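Local coordinates for protein cysteine desulfurase (Thermococcus onnurineus, PDB 5B89) that probably uses pyridoxal 5'-phosphate to take sulfur from L-cysteine and pass it to a sulfur carrier, releasing L-alanine, at residues His80-Phe92 against Ile291-Glu305. Residues are numbered along the deposited sequence; the frame is centred on the assembly and turned at random.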
ATOM      1  N   HIS B  80       2.826  16.911   9.562  1.00 12.24           N
ATOM      2  CA  HIS B  80       3.039  16.732  11.034  1.00 13.59           C
ATOM      3  C   HIS B  80       2.411  15.487  11.511  1.00 11.74           C
ATOM      4  O   HIS B  80       3.078  14.726  12.264  1.00 13.97           O
ATOM      5  CB  HIS B  80       2.455  17.926  11.757  1.00 15.29           C
ATOM      6  CG  HIS B  80       2.156  17.752  13.238  1.00 21.94           C
ATOM      7  ND1 HIS B  80       3.160  17.814  14.187  1.00 30.20           N
ATOM      8  CD2 HIS B  80       1.011  17.495  13.917  1.00 26.31           C
ATOM      9  CE1 HIS B  80       2.643  17.586  15.382  1.00 29.30           C
ATOM     10  NE2 HIS B  80       1.339  17.400  15.250  1.00 32.78           N
ATOM     11  N   LYS B  81       1.160  15.155  11.137  1.00 11.65           N
ATOM     12  CA  LYS B  81       0.482  13.958  11.621  1.00 11.08           C
ATOM     13  C   LYS B  81       1.160  12.694  11.023  1.00 12.50           C
ATOM     14  O   LYS B  81       1.212  11.636  11.724  1.00 12.63           O
ATOM     15  CB  LYS B  81      -1.020  13.989  11.316  1.00 13.41           C
ATOM     16  CG  LYS B  81      -1.721  15.044  12.148  1.00 15.62           C
ATOM     17  CD  LYS B  81      -1.809  14.754  13.596  1.00 16.26           C
ATOM     18  CE  LYS B  81      -2.694  13.665  13.905  1.00 19.53           C
ATOM     19  NZ  LYS B  81      -2.864  13.369  15.370  1.00 21.63           N
ATOM     20  N   TYR B  82       1.642  12.712   9.810  1.00 11.15           N
ATOM     21  CA  TYR B  82       2.343  11.568   9.220  1.00 11.07           C
ATOM     22  C   TYR B  82       3.671  11.294   9.967  1.00 12.76           C
ATOM     23  O   TYR B  82       3.946  10.165  10.332  1.00 12.31           O
ATOM     24  CB  TYR B  82       2.590  11.806   7.708  1.00 11.63           C
ATOM     25  CG  TYR B  82       3.273  10.690   6.961  1.00 10.60           C
ATOM     26  CD1 TYR B  82       2.676   9.422   6.914  1.00 11.57           C
ATOM     27  CD2 TYR B  82       4.462  10.832   6.328  1.00 10.58           C
ATOM     28  CE1 TYR B  82       3.253   8.431   6.227  1.00 11.52           C
ATOM     29  CE2 TYR B  82       5.046   9.765   5.644  1.00 12.53           C
ATOM     30  CZ  TYR B  82       4.431   8.566   5.666  1.00 10.84           C
ATOM     31  OH  TYR B  82       4.987   7.461   4.986  1.00 13.54           O
ATOM     32  N   GLU B  83       4.448  12.337  10.208  1.00 11.57           N
ATOM     33  CA  GLU B  83       5.689  12.225  11.035  1.00 12.80           C
ATOM     34  C   GLU B  83       5.318  11.775  12.412  1.00 11.48           C
ATOM     35  O   GLU B  83       6.063  10.891  12.978  1.00 11.15           O
ATOM     36  CB  GLU B  83       6.374  13.578  11.058  1.00 15.72           C
ATOM     37  CG  GLU B  83       6.975  14.020   9.770  1.00 20.30           C
ATOM     38  CD  GLU B  83       7.546  15.452   9.852  1.00 27.29           C
ATOM     39  OE1 GLU B  83       7.238  16.226  10.824  1.00 33.52           O
ATOM     40  OE2 GLU B  83       8.189  15.819   8.867  1.00 31.20           O
ATOM     41  N   GLU B  84       4.311  12.321  13.066  1.00 10.56           N
ATOM     42  CA  GLU B  84       3.867  11.828  14.409  1.00 10.38           C
ATOM     43  C   GLU B  84       3.623  10.292  14.382  1.00 11.40           C
ATOM     44  O   GLU B  84       3.969   9.557  15.323  1.00 12.00           O
ATOM     45  CB  GLU B  84       2.708  12.589  14.943  1.00 13.96           C
ATOM     46  CG  GLU B  84       2.133  12.142  16.235  1.00 18.49           C
ATOM     47  CD  GLU B  84       0.718  12.680  16.528  1.00 23.04           C
ATOM     48  OE1 GLU B  84      -0.332  12.314  15.951  1.00 18.52           O
ATOM     49  OE2 GLU B  84       0.611  13.499  17.510  1.00 31.25           O
ATOM     50  N   SER B  85       2.947   9.819  13.331  1.00 10.94           N
ATOM     51  CA  SER B  85       2.551   8.435  13.230  1.00  9.36           C
ATOM     52  C   SER B  85       3.833   7.608  13.070  1.00 10.04           C
ATOM     53  O   SER B  85       3.870   6.559  13.709  1.00 10.28           O
ATOM     54  CB  SER B  85       1.664   8.315  11.946  1.00 10.82           C
ATOM     55  OG  SER B  85       0.452   9.028  12.107  1.00 12.16           O
ATOM     56  N   ARG B  86       4.815   8.019  12.315  1.00 10.22           N
ATOM     57  CA  ARG B  86       6.024   7.271  12.216  1.00  8.76           C
ATOM     58  C   ARG B  86       6.725   7.210  13.590  1.00 10.27           C
ATOM     59  O   ARG B  86       7.256   6.210  13.939  1.00 10.79           O
ATOM     60  CB  ARG B  86       6.995   7.894  11.234  1.00  8.99           C
ATOM     61  CG  ARG B  86       8.125   6.980  10.804  1.00  9.71           C
ATOM     62  CD  ARG B  86       9.212   7.678  10.020  1.00 10.09           C
ATOM     63  NE  ARG B  86       8.732   8.373   8.842  1.00 10.23           N
ATOM     64  CZ  ARG B  86       8.431   7.797   7.704  1.00 10.91           C
ATOM     65  NH1 ARG B  86       8.522   6.503   7.507  1.00 11.42           N
ATOM     66  NH2 ARG B  86       7.992   8.567   6.736  1.00 13.57           N
ATOM     67  N   LYS B  87       6.743   8.322  14.313  1.00 10.04           N
ATOM     68  CA  LYS B  87       7.343   8.281  15.691  1.00 10.58           C
ATOM     69  C   LYS B  87       6.608   7.340  16.559  1.00 11.15           C
ATOM     70  O   LYS B  87       7.242   6.656  17.417  1.00 11.66           O
ATOM     71  CB  LYS B  87       7.387   9.730  16.256  1.00 12.64           C
ATOM     72  CG  LYS B  87       8.185   9.780  17.571  1.00 18.44           C
ATOM     73  CD  LYS B  87       9.657   9.532  17.402  1.00 22.61           C
ATOM     74  CE  LYS B  87      10.316   9.759  18.746  1.00 29.17           C
ATOM     75  NZ  LYS B  87      11.709   9.348  18.588  1.00 33.08           N
ATOM     76  N   ILE B  88       5.288   7.312  16.558  1.00  9.14           N
ATOM     77  CA  ILE B  88       4.509   6.420  17.394  1.00  8.95           C
ATOM     78  C   ILE B  88       4.893   4.948  17.052  1.00 11.00           C
ATOM     79  O   ILE B  88       4.991   4.116  17.943  1.00 10.93           O
ATOM     80  CB  ILE B  88       2.978   6.717  17.281  1.00 10.95           C
ATOM     81  CG1 ILE B  88       2.681   8.032  18.004  1.00 11.25           C
ATOM     82  CG2 ILE B  88       2.123   5.599  17.753  1.00 11.47           C
ATOM     83  CD1 ILE B  88       1.317   8.621  17.621  1.00 12.64           C
ATOM     84  N   VAL B  89       4.993   4.605  15.760  1.00 10.61           N
ATOM     85  CA  VAL B  89       5.334   3.238  15.366  1.00 10.76           C
ATOM     86  C   VAL B  89       6.762   2.933  15.869  1.00 10.77           C
ATOM     87  O   VAL B  89       7.015   1.841  16.385  1.00 11.23           O
ATOM     88  CB  VAL B  89       5.266   3.123  13.828  1.00 11.54           C
ATOM     89  CG1 VAL B  89       5.837   1.770  13.416  1.00 12.81           C
ATOM     90  CG2 VAL B  89       3.835   3.247  13.391  1.00 13.36           C
ATOM     91  N   ALA B  90       7.669   3.845  15.666  1.00 10.67           N
ATOM     92  CA  ALA B  90       9.082   3.655  16.140  1.00 10.34           C
ATOM     93  C   ALA B  90       9.088   3.379  17.624  1.00 11.12           C
ATOM     94  O   ALA B  90       9.714   2.372  18.057  1.00 12.48           O
ATOM     95  CB  ALA B  90       9.900   4.862  15.797  1.00 10.87           C
ATOM     96  N   ASP B  91       8.431   4.196  18.402  1.00 10.50           N
ATOM     97  CA  ASP B  91       8.434   3.970  19.823  1.00 12.27           C
ATOM     98  C   ASP B  91       7.794   2.646  20.227  1.00 12.42           C
ATOM     99  O   ASP B  91       8.230   2.060  21.150  1.00 14.81           O
ATOM    100  CB  ASP B  91       7.825   5.121  20.614  1.00 13.65           C
ATOM    101  CG  ASP B  91       8.617   6.388  20.535  1.00 19.68           C
ATOM    102  OD1 ASP B  91       9.771   6.377  20.269  1.00 21.94           O
ATOM    103  OD2 ASP B  91       8.027   7.416  20.798  1.00 24.65           O
ATOM    104  N   PHE B  92       6.773   2.212  19.522  1.00 11.27           N
ATOM    105  CA  PHE B  92       6.083   0.983  19.843  1.00 12.13           C
ATOM    106  C   PHE B  92       7.019  -0.239  19.781  1.00 12.70           C
ATOM    107  O   PHE B  92       6.861  -1.097  20.543  1.00 13.87           O
ATOM    108  CB  PHE B  92       4.896   0.836  18.858  1.00 12.97           C
ATOM    109  CG  PHE B  92       4.004  -0.359  19.080  1.00 12.39           C
ATOM    110  CD1 PHE B  92       3.316  -0.509  20.237  1.00 14.37           C
ATOM    111  CD2 PHE B  92       3.809  -1.244  18.095  1.00 15.18           C
ATOM    112  CE1 PHE B  92       2.474  -1.572  20.410  1.00 14.64           C
ATOM    113  CE2 PHE B  92       2.958  -2.294  18.250  1.00 15.12           C
ATOM    114  CZ  PHE B  92       2.302  -2.456  19.408  1.00 16.18           C
ATOM    115  N   ILE B 291      -1.051   7.925   3.730  1.00  9.56           N
ATOM    116  CA  ILE B 291      -1.078   8.879   4.829  1.00  9.33           C
ATOM    117  C   ILE B 291      -2.197   8.543   5.796  1.00  9.96           C
ATOM    118  O   ILE B 291      -2.049   8.470   7.036  1.00  9.74           O
ATOM    119  CB  ILE B 291      -1.239  10.296   4.279  1.00 11.26           C
ATOM    120  CG1 ILE B 291      -0.092  10.580   3.374  1.00 11.38           C
ATOM    121  CG2 ILE B 291      -1.376  11.318   5.418  1.00 10.89           C
ATOM    122  CD1 ILE B 291      -0.398  11.701   2.395  1.00 12.34           C
ATOM    123  N   GLY B 292      -3.418   8.279   5.313  1.00  9.57           N
ATOM    124  CA  GLY B 292      -4.521   7.931   6.140  1.00  9.64           C
ATOM    125  C   GLY B 292      -4.291   6.671   6.935  1.00  9.10           C
ATOM    126  O   GLY B 292      -4.711   6.573   8.061  1.00 11.17           O
ATOM    127  N   GLY B 293      -3.671   5.720   6.233  1.00  8.98           N
ATOM    128  CA  GLY B 293      -3.426   4.455   6.918  1.00  9.92           C
ATOM    129  C   GLY B 293      -2.354   4.552   7.996  1.00  9.55           C
ATOM    130  O   GLY B 293      -2.511   3.930   9.032  1.00  9.59           O
ATOM    131  N   ALA B 294      -1.315   5.321   7.785  1.00  9.98           N
ATOM    132  CA  ALA B 294      -0.295   5.551   8.855  1.00  9.81           C
ATOM    133  C   ALA B 294      -0.926   6.232  10.026  1.00  9.65           C
ATOM    134  O   ALA B 294      -0.702   5.881  11.209  1.00  9.33           O
ATOM    135  CB  ALA B 294       0.823   6.371   8.317  1.00 10.51           C
ATOM    136  N   ILE B 295      -1.823   7.202   9.820  1.00  8.95           N
ATOM    137  CA  ILE B 295      -2.540   7.866  10.904  1.00  9.66           C
ATOM    138  C   ILE B 295      -3.423   6.905  11.624  1.00 11.30           C
ATOM    139  O   ILE B 295      -3.518   6.904  12.862  1.00 10.80           O
ATOM    140  CB  ILE B 295      -3.287   9.102  10.319  1.00 10.02           C
ATOM    141  CG1 ILE B 295      -2.281  10.160   9.912  1.00  9.52           C
ATOM    142  CG2 ILE B 295      -4.348   9.661  11.328  1.00 12.05           C
ATOM    143  CD1 ILE B 295      -2.830  11.280   8.962  1.00 11.23           C
ATOM    144  N   GLY B 296      -4.113   6.048  10.882  1.00  9.83           N
ATOM    145  CA  GLY B 296      -4.912   5.011  11.512  1.00  9.88           C
ATOM    146  C   GLY B 296      -4.131   3.990  12.349  1.00  9.57           C
ATOM    147  O   GLY B 296      -4.591   3.603  13.442  1.00 10.10           O
ATOM    148  N   LEU B 297      -2.999   3.652  11.781  1.00  9.16           N
ATOM    149  CA  LEU B 297      -2.129   2.700  12.530  1.00  9.29           C
ATOM    150  C   LEU B 297      -1.643   3.347  13.811  1.00  9.29           C
ATOM    151  O   LEU B 297      -1.658   2.657  14.836  1.00  9.48           O
ATOM    152  CB  LEU B 297      -0.982   2.236  11.646  1.00  9.23           C
ATOM    153  CG  LEU B 297       0.095   1.351  12.342  1.00  8.98           C
ATOM    154  CD1 LEU B 297      -0.533   0.177  12.981  1.00 10.25           C
ATOM    155  CD2 LEU B 297       1.172   0.972  11.368  1.00 10.01           C
ATOM    156  N   ALA B 298      -1.228   4.591  13.781  1.00  9.48           N
ATOM    157  CA  ALA B 298      -0.789   5.294  15.029  1.00 10.26           C
ATOM    158  C   ALA B 298      -1.923   5.350  15.990  1.00 10.27           C
ATOM    159  O   ALA B 298      -1.722   5.103  17.209  1.00 11.35           O
ATOM    160  CB  ALA B 298      -0.247   6.658  14.676  1.00 10.23           C
ATOM    161  N   ALA B 299      -3.159   5.522  15.567  1.00  9.17           N
ATOM    162  CA  ALA B 299      -4.288   5.479  16.455  1.00 10.49           C
ATOM    163  C   ALA B 299      -4.527   4.150  17.001  1.00  9.78           C
ATOM    164  O   ALA B 299      -4.844   4.049  18.192  1.00 12.09           O
ATOM    165  CB  ALA B 299      -5.568   6.018  15.709  1.00 11.28           C
ATOM    166  N   GLY B 300      -4.347   3.070  16.256  1.00 10.08           N
ATOM    167  CA  GLY B 300      -4.469   1.690  16.778  1.00 10.02           C
ATOM    168  C   GLY B 300      -3.390   1.437  17.786  1.00 10.13           C
ATOM    169  O   GLY B 300      -3.766   0.884  18.856  1.00 10.03           O
ATOM    170  N   ILE B 301      -2.189   1.857  17.533  1.00  9.17           N
ATOM    171  CA  ILE B 301      -1.127   1.655  18.531  1.00  9.64           C
ATOM    172  C   ILE B 301      -1.440   2.440  19.786  1.00 10.75           C
ATOM    173  O   ILE B 301      -1.275   1.868  20.927  1.00 11.83           O
ATOM    174  CB  ILE B 301       0.162   2.029  17.925  1.00 10.60           C
ATOM    175  CG1 ILE B 301       0.635   0.958  16.934  1.00 10.71           C
ATOM    176  CG2 ILE B 301       1.240   2.208  19.011  1.00 10.73           C
ATOM    177  CD1 ILE B 301       1.732   1.408  16.040  1.00 12.00           C
ATOM    178  N   ARG B 302      -1.905   3.675  19.701  1.00 11.31           N
ATOM    179  CA  ARG B 302      -2.287   4.358  20.918  1.00 11.34           C
ATOM    180  C   ARG B 302      -3.432   3.677  21.683  1.00 11.27           C
ATOM    181  O   ARG B 302      -3.466   3.685  22.896  1.00 13.02           O
ATOM    182  CB  ARG B 302      -2.654   5.799  20.610  1.00 12.22           C
ATOM    183  CG  ARG B 302      -1.456   6.640  20.309  1.00 15.21           C
ATOM    184  CD  ARG B 302      -0.627   6.874  21.576  1.00 21.77           C
ATOM    185  NE  ARG B 302       0.206   8.047  21.445  1.00 28.60           N
ATOM    186  CZ  ARG B 302       1.490   8.052  21.648  1.00 30.52           C
ATOM    187  NH1 ARG B 302       2.085   6.908  21.962  1.00 30.24           N
ATOM    188  NH2 ARG B 302       2.177   9.177  21.517  1.00 28.48           N
ATOM    189  N   TYR B 303      -4.358   3.084  20.962  1.00 10.50           N
ATOM    190  CA  TYR B 303      -5.445   2.377  21.575  1.00 10.29           C
ATOM    191  C   TYR B 303      -4.902   1.122  22.310  1.00 12.42           C
ATOM    192  O   TYR B 303      -5.306   0.825  23.382  1.00 12.77           O
ATOM    193  CB  TYR B 303      -6.487   2.029  20.488  1.00 12.13           C
ATOM    194  CG  TYR B 303      -7.782   1.504  20.961  1.00 12.89           C
ATOM    195  CD1 TYR B 303      -8.794   2.350  21.316  1.00 14.40           C
ATOM    196  CD2 TYR B 303      -8.012   0.172  20.999  1.00 12.02           C
ATOM    197  CE1 TYR B 303      -9.991   1.850  21.754  1.00 15.73           C
ATOM    198  CE2 TYR B 303      -9.181  -0.331  21.438  1.00 12.51           C
ATOM    199  CZ  TYR B 303     -10.175   0.515  21.835  1.00 13.74           C
ATOM    200  OH  TYR B 303     -11.313  -0.048  22.282  1.00 14.79           O
ATOM    201  N   ILE B 304      -3.994   0.439  21.666  1.00 12.62           N
ATOM    202  CA  ILE B 304      -3.387  -0.754  22.233  1.00 13.06           C
ATOM    203  C   ILE B 304      -2.590  -0.362  23.496  1.00 12.84           C
ATOM    204  O   ILE B 304      -2.585  -1.067  24.441  1.00 14.41           O
ATOM    205  CB  ILE B 304      -2.421  -1.426  21.199  1.00 13.48           C
ATOM    206  CG1 ILE B 304      -3.147  -2.182  20.086  1.00 16.49           C
ATOM    207  CG2 ILE B 304      -1.440  -2.394  21.847  1.00 14.11           C
ATOM    208  CD1 ILE B 304      -4.038  -3.318  20.486  1.00 17.86           C
ATOM    209  N   GLU B 305      -1.941   0.774  23.451  1.00 12.82           N
ATOM    210  CA  GLU B 305      -1.082   1.271  24.626  1.00 14.19           C
ATOM    211  C   GLU B 305      -2.009   1.605  25.769  1.00 14.92           C
ATOM    212  O   GLU B 305      -1.584   1.322  26.972  1.00 14.59           O
ATOM    213  CB  GLU B 305      -0.204   2.444  24.189  1.00 15.43           C
ATOM    214  CG  GLU B 305       0.899   1.947  23.266  1.00 18.25           C
ATOM    215  CD  GLU B 305       1.741   3.036  22.595  1.00 23.10           C
ATOM    216  OE1 GLU B 305       2.845   2.657  22.017  1.00 22.09           O
ATOM    217  OE2 GLU B 305       1.214   4.180  22.557  1.00 24.38           O
TER
HETATM  218  O   HOH W   1       4.209   4.499  20.639  1.00 16.86           O
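The chi1 of F92 (-177°) sets CG opposite the backbone N, and CG1 of I301 lies anti to the carbonyl carbon; the phenyl ring thereby presents one face to the isoleucine, with I301 CG1 4.2 Å from the ring centroid and 14° off the normal, a CH-pi contact. I301 CG2 sits between F92 CD1 and I88 CG2 (3.7 Å from the latter), while I301 CD1 reaches V89 CG2. The other branch of I88 lies over the R302 guanidinium, CG1 to NH2 3.7 Å. That group is held from its edge by E305, whose OE2 accepts from R302 NH1 through the syn lone pair at 2.9 Å. E305 OE1 accepts a hydrogen bond from a water that also donates to I88 O; no hydrogen bond joins the segments directly, and this water bridges them. S85 OG is bonded to K81 O (2.7 Å) in its own helix, and the serine meets A298 CB by van der Waals contact. Y82 meets A294 CB with its ring edge, its hydroxyl bonded to E285. Small residues at the crossing let the axes of 80-92 and 291-305 approach to 8.5 Å at 44°, joining helices 73-93 and 291-307 of the class-V aminotransferase fold, with the I291 side chain about 9 Å from a bound pyridoxal phosphate.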